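PDB 5WZJ: pumilio homolog 23 from Arabidopsis thaliana, which binds RNA in a sequence-specific manner through its pumilio repeats, recognising an 18S rRNA sequence, and probably regulates translation and mRNA stability. Local coordinates for residues 398-403 with 448-453; 110-115 with 156-161; 300-305 with 333-338; 494-499 with 525-530. One frame throughout, in Å; residues are numbered along the deposited sequence.

Interaction 1: 398-403 with 448-453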
loop_
_atom_site.group_PDB
_atom_site.type_symbol
_atom_site.label_atom_id
_atom_site.label_comp_id
_atom_site.label_asym_id
_atom_site.label_seq_id
_atom_site.Cartn_x
_atom_site.Cartn_y
_atom_site.Cartn_z
ATOM N N ILE A 398 18.871 -16.889 15.705
ATOM C CA ILE A 398 17.918 -15.794 15.553
ATOM C C ILE A 398 17.497 -15.641 14.092
ATOM O O ILE A 398 16.316 -15.427 13.795
ATOM C CB ILE A 398 18.490 -14.492 16.151
ATOM C CG1 ILE A 398 17.500 -13.338 15.982
ATOM C CG2 ILE A 398 19.801 -14.145 15.522
ATOM C CD1 ILE A 398 16.181 -13.568 16.693
ATOM N N LEU A 399 18.440 -15.785 13.150
ATOM C CA LEU A 399 18.083 -15.618 11.742
ATOM C C LEU A 399 17.135 -16.695 11.266
ATOM O O LEU A 399 16.045 -16.357 10.742
ATOM C CB LEU A 399 19.349 -15.527 10.876
ATOM C CG LEU A 399 19.547 -14.216 10.108
ATOM C CD1 LEU A 399 18.344 -13.912 9.196
ATOM C CD2 LEU A 399 19.798 -13.057 11.080
ATOM N N PRO A 400 17.421 -18.001 11.385
ATOM C CA PRO A 400 16.452 -19.010 10.937
ATOM C C PRO A 400 15.072 -18.850 11.555
ATOM O O PRO A 400 14.063 -19.037 10.866
ATOM C CB PRO A 400 17.091 -20.341 11.366
ATOM C CG PRO A 400 18.542 -20.067 11.442
ATOM C CD PRO A 400 18.659 -18.632 11.902
ATOM N N ARG A 401 15.003 -18.507 12.840
ATOM C CA ARG A 401 13.700 -18.406 13.480
ATOM C C ARG A 401 12.903 -17.223 12.949
ATOM O O ARG A 401 11.680 -17.316 12.826
ATOM C CB ARG A 401 13.863 -18.322 14.997
ATOM C CG ARG A 401 14.451 -19.606 15.603
ATOM C CD ARG A 401 14.690 -19.480 17.082
ATOM N NE ARG A 401 15.252 -20.713 17.631
ATOM C CZ ARG A 401 15.365 -20.972 18.930
ATOM N NH1 ARG A 401 14.945 -20.086 19.829
ATOM N NH2 ARG A 401 15.889 -22.124 19.331
ATOM N N LEU A 402 13.566 -16.118 12.607
ATOM C CA LEU A 402 12.826 -14.984 12.058
ATOM C C LEU A 402 12.452 -15.213 10.599
ATOM O O LEU A 402 11.364 -14.816 10.168
ATOM C CB LEU A 402 13.637 -13.695 12.201
ATOM C CG LEU A 402 13.596 -13.037 13.583
ATOM C CD1 LEU A 402 14.670 -11.979 13.695
ATOM C CD2 LEU A 402 12.224 -12.442 13.877
ATOM N N LEU A 403 13.338 -15.850 9.824
ATOM C CA LEU A 403 12.987 -16.217 8.451
ATOM C C LEU A 403 11.736 -17.086 8.384
ATOM O O LEU A 403 10.966 -16.990 7.421
ATOM C CB LEU A 403 14.152 -16.948 7.782
ATOM C CG LEU A 403 15.413 -16.127 7.518
ATOM C CD1 LEU A 403 16.532 -17.077 7.086
ATOM C CD2 LEU A 403 15.139 -15.037 6.450
ATOM N N ILE A 448 24.213 -10.292 12.540
ATOM C CA ILE A 448 25.291 -10.492 11.571
ATOM C C ILE A 448 25.969 -11.837 11.805
ATOM O O ILE A 448 26.247 -12.589 10.858
ATOM C CB ILE A 448 26.307 -9.340 11.651
ATOM C CG1 ILE A 448 25.681 -8.028 11.181
ATOM C CG2 ILE A 448 27.547 -9.657 10.824
ATOM C CD1 ILE A 448 26.474 -6.789 11.591
ATOM N N THR A 449 26.259 -12.156 13.071
ATOM C CA THR A 449 26.896 -13.438 13.368
ATOM C C THR A 449 25.980 -14.600 12.996
ATOM O O THR A 449 26.420 -15.572 12.371
ATOM C CB THR A 449 27.296 -13.505 14.848
ATOM O OG1 THR A 449 28.450 -12.674 15.063
ATOM C CG2 THR A 449 27.620 -14.935 15.251
ATOM N N SER A 450 24.692 -14.494 13.332
ATOM C CA SER A 450 23.761 -15.582 13.046
ATOM C C SER A 450 23.602 -15.792 11.547
ATOM O O SER A 450 23.594 -16.936 11.070
ATOM C CB SER A 450 22.405 -15.294 13.696
ATOM O OG SER A 450 21.445 -16.298 13.377
ATOM N N LEU A 451 23.467 -14.701 10.783
ATOM C CA LEU A 451 23.299 -14.845 9.336
ATOM C C LEU A 451 24.557 -15.416 8.691
ATOM O O LEU A 451 24.475 -16.325 7.855
ATOM C CB LEU A 451 22.947 -13.503 8.687
ATOM C CG LEU A 451 22.797 -13.544 7.153
ATOM C CD1 LEU A 451 21.568 -14.351 6.733
ATOM C CD2 LEU A 451 22.716 -12.144 6.549
ATOM N N THR A 452 25.731 -14.864 9.028
ATOM C CA THR A 452 26.951 -15.332 8.363
ATOM C C THR A 452 27.408 -16.696 8.859
ATOM O O THR A 452 28.264 -17.306 8.206
ATOM C CB THR A 452 28.109 -14.345 8.530
ATOM O OG1 THR A 452 28.398 -14.168 9.923
ATOM C CG2 THR A 452 27.767 -13.000 7.894
ATOM N N SER A 453 26.870 -17.176 9.987
ATOM C CA SER A 453 27.163 -18.522 10.482
ATOM C C SER A 453 26.329 -19.602 9.824
ATOM O O SER A 453 26.699 -20.774 9.916
ATOM C CB SER A 453 26.918 -18.628 11.992
ATOM O OG SER A 453 27.866 -17.858 12.704
#
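Ser450 OG has two partners: Leu399 N donates to it at 3.1 Å with an N-H...O angle of 163°, and it is also hydrogen-bonded to Ile396 O, just before the helix 398-403. Leu399 N lies in the first turn of that helix, where N-H groups generally lack a carbonyl partner four residues earlier in the helix, and Ser450 OG accepts from it. The torsion of Ser450 explains its reach: OG stands opposite the backbone N (chi1 177°) and projects to the start of the other helix. Ser450 OG also lies 3.4 Å from Leu399 CB.

Two apolar contacts flank this bond. Ile398 turns its CG2 branch to Ser450 CB at 3.4 Å, a tight carbon pair, whereas its longer branch leads off elsewhere. Leu399 presses CG against Leu451 CB at 3.8 Å, and the two leucines cross obliquely, with Leu399 CD1 4.1 Å from Leu451 CD1. Val471 and Phe475 of helix 468-477 touch Leu399 and Leu451 respectively, so a further helix packs against the pair.

All five touching residues are buried. The segment axes pass 8.8 Å apart at 83°. This near-perpendicular packing joins helix 398-403 to helix 445-453 within the all-helical superhelix built by pumilio repeats.

Interaction 2: 110-115 with 156-161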
loop_
_atom_site.group_PDB
_atom_site.type_symbol
_atom_site.label_atom_id
_atom_site.label_comp_id
_atom_site.label_asym_id
_atom_site.label_seq_id
_atom_site.Cartn_x
_atom_site.Cartn_y
_atom_site.Cartn_z
ATOM N N SER A 110 -14.609 9.555 -17.464
ATOM C CA SER A 110 -14.625 10.309 -18.711
ATOM C C SER A 110 -14.289 11.783 -18.481
ATOM O O SER A 110 -13.528 12.377 -19.252
ATOM C CB SER A 110 -15.998 10.155 -19.370
ATOM O OG SER A 110 -16.054 10.734 -20.666
ATOM N N LEU A 111 -14.861 12.398 -17.436
ATOM C CA LEU A 111 -14.453 13.751 -17.053
ATOM C C LEU A 111 -12.965 13.814 -16.768
ATOM O O LEU A 111 -12.283 14.766 -17.167
ATOM C CB LEU A 111 -15.202 14.208 -15.800
ATOM C CG LEU A 111 -16.487 14.996 -15.825
ATOM C CD1 LEU A 111 -16.831 15.364 -14.372
ATOM C CD2 LEU A 111 -16.335 16.228 -16.696
ATOM N N ALA A 112 -12.457 12.818 -16.041
ATOM C CA ALA A 112 -11.053 12.794 -15.661
ATOM C C ALA A 112 -10.119 12.782 -16.867
ATOM O O ALA A 112 -8.971 13.223 -16.748
ATOM C CB ALA A 112 -10.775 11.577 -14.782
ATOM N N THR A 113 -10.568 12.267 -18.026
ATOM C CA THR A 113 -9.691 12.272 -19.197
ATOM C C THR A 113 -9.429 13.683 -19.718
ATOM O O THR A 113 -8.506 13.863 -20.518
ATOM C CB THR A 113 -10.259 11.412 -20.356
ATOM O OG1 THR A 113 -11.466 11.994 -20.854
ATOM C CG2 THR A 113 -10.552 9.955 -19.924
ATOM N N HIS A 114 -10.208 14.680 -19.293
ATOM C CA HIS A 114 -10.035 16.055 -19.754
ATOM C C HIS A 114 -9.273 16.938 -18.768
ATOM O O HIS A 114 -9.058 18.123 -19.055
ATOM C CB HIS A 114 -11.401 16.668 -20.058
ATOM C CG HIS A 114 -12.166 15.922 -21.104
ATOM N ND1 HIS A 114 -11.950 16.102 -22.455
ATOM C CD2 HIS A 114 -13.127 14.971 -21.000
ATOM C CE1 HIS A 114 -12.755 15.308 -23.137
ATOM N NE2 HIS A 114 -13.478 14.610 -22.278
ATOM N N LEU A 115 -8.850 16.387 -17.626
ATOM C CA LEU A 115 -8.162 17.183 -16.615
ATOM C C LEU A 115 -6.945 17.901 -17.193
ATOM O O LEU A 115 -6.691 19.064 -16.862
ATOM C CB LEU A 115 -7.742 16.294 -15.446
ATOM C CG LEU A 115 -8.814 16.006 -14.391
ATOM C CD1 LEU A 115 -8.353 14.944 -13.397
ATOM C CD2 LEU A 115 -9.164 17.293 -13.668
ATOM N N LEU A 156 -14.465 12.227 -5.041
ATOM C CA LEU A 156 -13.485 12.923 -4.215
ATOM C C LEU A 156 -12.134 12.984 -4.917
ATOM O O LEU A 156 -11.491 14.036 -4.951
ATOM C CB LEU A 156 -13.346 12.226 -2.854
ATOM C CG LEU A 156 -14.523 12.384 -1.881
ATOM C CD1 LEU A 156 -14.507 11.262 -0.843
ATOM C CD2 LEU A 156 -14.478 13.743 -1.195
ATOM N N CYS A 157 -11.683 11.851 -5.474
ATOM C CA CYS A 157 -10.397 11.823 -6.170
ATOM C C CYS A 157 -10.388 12.792 -7.345
ATOM O O CYS A 157 -9.410 13.520 -7.554
ATOM C CB CYS A 157 -10.078 10.401 -6.653
ATOM S SG CYS A 157 -9.597 9.241 -5.356
ATOM N N LEU A 158 -11.473 12.820 -8.118
ATOM C CA LEU A 158 -11.551 13.736 -9.251
ATOM C C LEU A 158 -11.472 15.195 -8.799
ATOM O O LEU A 158 -10.801 16.012 -9.441
ATOM C CB LEU A 158 -12.841 13.481 -10.028
ATOM C CG LEU A 158 -13.053 14.315 -11.289
ATOM C CD1 LEU A 158 -11.821 14.239 -12.162
ATOM C CD2 LEU A 158 -14.293 13.839 -12.053
ATOM N N CYS A 159 -12.161 15.549 -7.703
ATOM C CA CYS A 159 -12.101 16.923 -7.203
ATOM C C CYS A 159 -10.690 17.303 -6.767
ATOM O O CYS A 159 -10.299 18.472 -6.863
ATOM C CB CYS A 159 -13.072 17.117 -6.031
ATOM S SG CYS A 159 -14.832 17.052 -6.468
ATOM N N LYS A 160 -9.928 16.341 -6.254
ATOM C CA LYS A 160 -8.531 16.582 -5.929
ATOM C C LYS A 160 -7.698 16.723 -7.193
ATOM O O LYS A 160 -6.596 17.274 -7.147
ATOM C CB LYS A 160 -8.017 15.433 -5.058
ATOM C CG LYS A 160 -6.544 15.480 -4.660
ATOM C CD LYS A 160 -6.204 16.709 -3.832
ATOM C CE LYS A 160 -4.739 16.647 -3.371
ATOM N NZ LYS A 160 -4.418 17.752 -2.426
ATOM N N GLY A 161 -8.216 16.254 -8.320
ATOM C CA GLY A 161 -7.492 16.266 -9.565
ATOM C C GLY A 161 -6.728 15.005 -9.876
ATOM O O GLY A 161 -5.839 15.040 -10.732
#
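Leu158 carries the apolar packing, and its two methyl branches divide the work among Leu111, Ala112 and Leu115. CD2 goes to Leu111: Leu158 CD2 rests 3.8 Å from Leu111 CD1, with the two side chains crossing at about a right angle. The other branch meets Ala112 and Leu115, Leu158 CD1 being 3.9 Å from Ala112 CB and 3.7 Å from Leu115 CD1. Chi1 (-177°) carries CG of Leu158 toward the other segment, and chi2 (50°) then spreads CD1 and CD2 over different neighbours. Leu80 and Ile84 of helix 77-87 continue the packing beyond Leu111.

Contact with backbone is the second kind. Leu115 CD1 lies 3.7 Å from Gly161 O, where the helix 146-160 ends in a Schellman motif; Gly161 has a positive phi of 93°, and Gly161 N bonds back to Leu158 O at 2.8 Å. The facing chain also turns, Ala112 to Leu115 forming a type I beta turn that brings Leu115 round to the contact.

Backbone hydrogen bonds close each segment on itself. Between the two the contact is made largely by methyl groups, so it probably rests on shape and exclusion of water and not on a directional polar bond.

Interaction 3: 300-305 with 333-338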
loop_
_atom_site.group_PDB
_atom_site.type_symbol
_atom_site.label_atom_id
_atom_site.label_comp_id
_atom_site.label_asym_id
_atom_site.label_seq_id
_atom_site.Cartn_x
_atom_site.Cartn_y
_atom_site.Cartn_z
ATOM N N SER A 300 0.453 18.475 16.106
ATOM C CA SER A 300 -0.298 18.782 17.318
ATOM C C SER A 300 -1.456 17.814 17.499
ATOM O O SER A 300 -1.768 17.391 18.620
ATOM C CB SER A 300 -0.816 20.222 17.254
ATOM O OG SER A 300 -1.644 20.392 16.109
ATOM N N LEU A 301 -2.110 17.455 16.401
ATOM C CA LEU A 301 -3.235 16.538 16.493
ATOM C C LEU A 301 -2.754 15.127 16.822
ATOM O O LEU A 301 -3.350 14.447 17.665
ATOM C CB LEU A 301 -4.022 16.584 15.180
ATOM C CG LEU A 301 -5.401 15.948 15.162
ATOM C CD1 LEU A 301 -6.328 16.741 14.251
ATOM C CD2 LEU A 301 -5.268 14.537 14.686
ATOM N N TYR A 302 -1.656 14.685 16.191
ATOM C CA TYR A 302 -1.087 13.376 16.517
ATOM C C TYR A 302 -0.723 13.296 17.992
ATOM O O TYR A 302 -1.019 12.298 18.660
ATOM C CB TYR A 302 0.154 13.079 15.652
ATOM C CG TYR A 302 0.850 11.782 16.058
ATOM C CD1 TYR A 302 1.737 11.754 17.140
ATOM C CD2 TYR A 302 0.601 10.582 15.380
ATOM C CE1 TYR A 302 2.350 10.572 17.546
ATOM C CE2 TYR A 302 1.219 9.395 15.774
ATOM C CZ TYR A 302 2.087 9.400 16.863
ATOM O OH TYR A 302 2.703 8.233 17.272
ATOM N N ASN A 303 -0.038 14.322 18.510
ATOM C CA ASN A 303 0.427 14.257 19.896
ATOM C C ASN A 303 -0.746 14.144 20.860
ATOM O O ASN A 303 -0.665 13.435 21.869
ATOM C CB ASN A 303 1.284 15.483 20.234
ATOM C CG ASN A 303 2.633 15.465 19.519
ATOM O OD1 ASN A 303 3.035 14.444 18.964
ATOM N ND2 ASN A 303 3.331 16.595 19.529
ATOM N N GLU A 304 -1.848 14.830 20.559
ATOM C CA GLU A 304 -3.016 14.777 21.430
ATOM C C GLU A 304 -3.666 13.394 21.406
ATOM O O GLU A 304 -4.063 12.869 22.456
ATOM C CB GLU A 304 -4.010 15.871 21.022
ATOM C CG GLU A 304 -5.307 15.926 21.842
ATOM C CD GLU A 304 -5.144 16.547 23.220
ATOM O OE1 GLU A 304 -3.994 16.846 23.612
ATOM O OE2 GLU A 304 -6.174 16.729 23.914
ATOM N N MET A 305 -3.776 12.778 20.221
ATOM C CA MET A 305 -4.297 11.415 20.150
ATOM C C MET A 305 -3.393 10.439 20.905
ATOM O O MET A 305 -3.878 9.583 21.660
ATOM C CB MET A 305 -4.463 10.994 18.687
ATOM C CG MET A 305 -5.563 11.784 17.973
ATOM S SD MET A 305 -5.742 11.278 16.253
ATOM C CE MET A 305 -6.553 9.695 16.482
ATOM N N HIS A 333 4.243 6.786 12.974
ATOM C CA HIS A 333 4.177 8.235 12.843
ATOM C C HIS A 333 4.507 8.963 14.137
ATOM O O HIS A 333 4.230 10.160 14.252
ATOM C CB HIS A 333 2.802 8.635 12.304
ATOM C CG HIS A 333 2.584 8.173 10.902
ATOM N ND1 HIS A 333 2.101 6.917 10.601
ATOM C CD2 HIS A 333 2.854 8.768 9.717
ATOM C CE1 HIS A 333 2.059 6.767 9.288
ATOM N NE2 HIS A 333 2.514 7.873 8.728
ATOM N N ALA A 334 5.120 8.277 15.103
ATOM C CA ALA A 334 5.568 8.949 16.316
ATOM C C ALA A 334 6.555 10.064 15.973
ATOM O O ALA A 334 7.272 10.004 14.973
ATOM C CB ALA A 334 6.203 7.946 17.282
ATOM N N ARG A 335 6.562 11.106 16.804
ATOM C CA ARG A 335 7.243 12.349 16.468
ATOM C C ARG A 335 8.565 12.562 17.199
ATOM O O ARG A 335 9.473 13.160 16.625
ATOM C CB ARG A 335 6.330 13.554 16.746
ATOM C CG ARG A 335 5.107 13.685 15.824
ATOM C CD ARG A 335 5.503 13.558 14.357
ATOM N NE ARG A 335 4.630 14.328 13.469
ATOM C CZ ARG A 335 3.457 13.899 13.000
ATOM N NH1 ARG A 335 2.985 12.684 13.335
ATOM N NH2 ARG A 335 2.748 14.689 12.197
ATOM N N ASP A 336 8.710 12.089 18.436
ATOM C CA ASP A 336 9.873 12.463 19.233
ATOM C C ASP A 336 10.308 11.301 20.117
ATOM O O ASP A 336 9.656 10.252 20.193
ATOM C CB ASP A 336 9.592 13.724 20.072
ATOM C CG ASP A 336 8.405 13.570 21.014
ATOM O OD1 ASP A 336 8.250 12.508 21.653
ATOM O OD2 ASP A 336 7.622 14.534 21.132
ATOM N N GLN A 337 11.422 11.518 20.815
ATOM C CA GLN A 337 12.033 10.452 21.590
ATOM C C GLN A 337 11.263 10.159 22.868
ATOM O O GLN A 337 11.338 9.038 23.382
ATOM C CB GLN A 337 13.489 10.815 21.887
ATOM C CG GLN A 337 14.233 11.228 20.616
ATOM C CD GLN A 337 15.716 11.487 20.830
ATOM O OE1 GLN A 337 16.133 11.943 21.896
ATOM N NE2 GLN A 337 16.519 11.194 19.809
ATOM N N GLU A 338 10.511 11.133 23.393
ATOM C CA GLU A 338 9.705 10.843 24.573
ATOM C C GLU A 338 8.619 9.829 24.240
ATOM O O GLU A 338 8.370 8.892 25.008
ATOM C CB GLU A 338 9.093 12.121 25.145
ATOM C CG GLU A 338 8.287 11.869 26.420
ATOM C CD GLU A 338 7.428 13.058 26.860
ATOM O OE1 GLU A 338 7.645 14.193 26.376
ATOM O OE2 GLU A 338 6.526 12.852 27.699
#
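Tyr302 supplies most of the van der Waals part of the contact, its ring lying against the backbone of His333 and Ala334. One face receives His333 O, which stands 3.4 Å above the Tyr302 ring plane and is displaced toward the rim, 3.5 Å from Tyr302 CE2. The ring reaches this far because CG is turned opposite the backbone N (chi1 175°). At its end, Tyr302 OH is 3.1 Å from Ala334 CA and 3.5 Å from Ala334 CB; the hydroxyl's hydrogen bond goes to Leu330 O. The aliphatic part of Arg335 packs beside Asn303, Arg335 CG lying 3.8 Å from Asn303 OD1, an oxygen that accepts a hydrogen bond from Gln339 NE2.

The polar part centres on the guanidinium. Arg335 NH1 donates to His333 O at 3.0 Å, lying in the carbonyl plane, with an N-H...O angle of 145°. That bond ties the bent arginine back to its own segment while Arg335 NH1 also comes within 3.6 Å of Tyr302 CG, the ring and guanidinium planes being 40° apart. NH2 finds Ala297 O as an outside partner.

Helix 299-310, in pumilio repeat 5, thus packs by an aromatic ring on the linker leading into helix 337-347, in repeat 6, a junction between successive repeats of the pumilio superhelix.

Interaction 4: 494-499 with 525-530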
loop_
_atom_site.group_PDB
_atom_site.type_symbol
_atom_site.label_atom_id
_atom_site.label_comp_id
_atom_site.label_asym_id
_atom_site.label_seq_id
_atom_site.Cartn_x
_atom_site.Cartn_y
_atom_site.Cartn_z
ATOM N N GLY A 494 28.691 -22.362 -6.311
ATOM C CA GLY A 494 28.024 -23.533 -6.828
ATOM C C GLY A 494 26.540 -23.361 -7.035
ATOM O O GLY A 494 25.899 -24.259 -7.598
ATOM N N HIS A 495 25.965 -22.233 -6.619
ATOM C CA HIS A 495 24.530 -22.023 -6.747
ATOM C C HIS A 495 24.180 -20.759 -7.499
ATOM O O HIS A 495 22.993 -20.439 -7.627
ATOM C CB HIS A 495 23.865 -22.000 -5.363
ATOM C CG HIS A 495 23.884 -23.329 -4.685
ATOM N ND1 HIS A 495 24.918 -23.730 -3.868
ATOM C CD2 HIS A 495 23.020 -24.369 -4.740
ATOM C CE1 HIS A 495 24.685 -24.956 -3.435
ATOM N NE2 HIS A 495 23.540 -25.367 -3.951
ATOM N N PHE A 496 25.171 -20.024 -7.991
ATOM C CA PHE A 496 24.843 -18.785 -8.674
ATOM C C PHE A 496 24.098 -19.049 -9.974
ATOM O O PHE A 496 23.254 -18.237 -10.372
ATOM C CB PHE A 496 26.111 -17.967 -8.915
ATOM C CG PHE A 496 26.691 -17.400 -7.646
ATOM C CD1 PHE A 496 26.077 -16.324 -7.009
ATOM C CD2 PHE A 496 27.826 -17.958 -7.075
ATOM C CE1 PHE A 496 26.598 -15.794 -5.830
ATOM C CE2 PHE A 496 28.359 -17.425 -5.886
ATOM C CZ PHE A 496 27.739 -16.346 -5.269
ATOM N N GLY A 497 24.380 -20.177 -10.634
ATOM C CA GLY A 497 23.660 -20.502 -11.859
ATOM C C GLY A 497 22.171 -20.680 -11.616
ATOM O O GLY A 497 21.339 -20.065 -12.288
ATOM N N GLU A 498 21.821 -21.507 -10.626
ATOM C CA GLU A 498 20.417 -21.724 -10.294
ATOM C C GLU A 498 19.756 -20.435 -9.818
ATOM O O GLU A 498 18.616 -20.138 -10.196
ATOM C CB GLU A 498 20.300 -22.819 -9.235
ATOM C CG GLU A 498 18.869 -23.238 -8.962
ATOM C CD GLU A 498 18.743 -24.141 -7.750
ATOM O OE1 GLU A 498 19.773 -24.700 -7.306
ATOM O OE2 GLU A 498 17.608 -24.281 -7.241
ATOM N N LEU A 499 20.469 -19.639 -9.012
ATOM C CA LEU A 499 19.910 -18.380 -8.531
ATOM C C LEU A 499 19.595 -17.426 -9.676
ATOM O O LEU A 499 18.590 -16.704 -9.631
ATOM C CB LEU A 499 20.882 -17.715 -7.558
ATOM C CG LEU A 499 20.822 -18.134 -6.103
ATOM C CD1 LEU A 499 21.968 -17.458 -5.358
ATOM C CD2 LEU A 499 19.472 -17.732 -5.527
ATOM N N ALA A 525 30.780 -15.394 -12.693
ATOM C CA ALA A 525 30.646 -15.308 -14.145
ATOM C C ALA A 525 30.761 -16.685 -14.779
ATOM O O ALA A 525 30.019 -17.020 -15.714
ATOM C CB ALA A 525 31.701 -14.359 -14.711
ATOM N N SER A 526 31.672 -17.505 -14.259
ATOM C CA SER A 526 31.836 -18.866 -14.747
ATOM C C SER A 526 30.570 -19.692 -14.531
ATOM O O SER A 526 30.194 -20.508 -15.384
ATOM C CB SER A 526 33.038 -19.496 -14.039
ATOM O OG SER A 526 33.277 -20.812 -14.486
ATOM N N GLU A 527 29.893 -19.498 -13.393
ATOM C CA GLU A 527 28.681 -20.265 -13.128
ATOM C C GLU A 527 27.533 -19.834 -14.038
ATOM O O GLU A 527 26.770 -20.681 -14.522
ATOM C CB GLU A 527 28.289 -20.140 -11.654
ATOM C CG GLU A 527 29.258 -20.864 -10.731
ATOM C CD GLU A 527 28.803 -20.875 -9.277
ATOM O OE1 GLU A 527 29.664 -20.744 -8.376
ATOM O OE2 GLU A 527 27.589 -21.019 -9.031
ATOM N N LEU A 528 27.390 -18.529 -14.290
ATOM C CA LEU A 528 26.336 -18.087 -15.202
ATOM C C LEU A 528 26.606 -18.562 -16.624
ATOM O O LEU A 528 25.665 -18.826 -17.385
ATOM C CB LEU A 528 26.203 -16.567 -15.184
ATOM C CG LEU A 528 25.877 -15.892 -13.846
ATOM C CD1 LEU A 528 25.276 -14.518 -14.070
ATOM C CD2 LEU A 528 24.965 -16.762 -13.006
ATOM N N LEU A 529 27.881 -18.667 -16.995
ATOM C CA LEU A 529 28.239 -19.179 -18.311
ATOM C C LEU A 529 27.669 -20.579 -18.532
ATOM O O LEU A 529 27.152 -20.880 -19.613
ATOM C CB LEU A 529 29.761 -19.163 -18.454
ATOM C CG LEU A 529 30.391 -19.301 -19.834
ATOM C CD1 LEU A 529 29.634 -18.468 -20.861
ATOM C CD2 LEU A 529 31.848 -18.873 -19.748
ATOM N N ASP A 530 27.718 -21.437 -17.508
ATOM C CA ASP A 530 27.218 -22.801 -17.645
ATOM C C ASP A 530 25.717 -22.865 -17.899
ATOM O O ASP A 530 25.240 -23.867 -18.438
ATOM C CB ASP A 530 27.546 -23.617 -16.397
ATOM C CG ASP A 530 29.025 -23.916 -16.269
ATOM O OD1 ASP A 530 29.703 -24.057 -17.308
ATOM O OD2 ASP A 530 29.509 -24.015 -15.120
#
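With CG beside the backbone N (chi1 -70°) and an extended chain beyond it, Glu527 reaches the backbone at Gly494 and Phe496; the same first torsion in Phe496 turns its ring edge to the carboxylate. The carboxylate spans the start of helix 496-501. Glu527 OE1 accepts from Gly494 N at 2.8 Å with a nearly straight N-H...O angle of 167°, on the syn side but 33° out of the carboxylate plane. Glu527 OE2 accepts from Phe496 N, also at 2.8 Å, though this bond is clearly bent. One bond to each oxygen should fix the rotation of the group. His495, at the N-cap position, brings its N 3.2 Å from Glu527 OE2, but the angle is too poor for a bond.

Phe496 N is the first N-H of the helix, so the carboxylate sits where the helix dipole is positive and would probably be stabilised as an anion. The Phe496 ring meets the group with its edge, Phe496 CD2 being 3.6 Å from Glu527 OE1.

Leu528 CD2 packs on the backbone, 3.5 Å from Phe496 O and 4.1 Å from Gly497 CA. Here the main chains come close, at a residue without a side chain: Gly497 CA lies 4.9 Å from Leu528 CA. Val509 of helix 503-514 also touches Leu528, and Cys512 touches Phe496.

The glutamate of helix 518-530 thus binds backbone N-H groups at the N-terminus of helix 496-501, a helix-end contact at pumilio repeat 8 of the all-helical superhelix.

All four contacts lie within the NOP9-like PUF repeat domain and come in series along the chain, in the order interaction 2, 3, 1, 4. They do not touch. The closest pair is interactions 1 and 4, with centres 25 Å apart and nearest atoms about 12 Å; interaction 3 is 34 Å by centres from both interactions 1 and 2; and the centres of interactions 1 and 2 lie 50 Å apart on opposite sides of the chain's centre. All join helices, helix ends or the loops between helices, without any strand. Interactions 2 and 3 link consecutive pumilio repeats, consistent with a superhelix built by local packing of neighbouring repeats, on which RNA is bound.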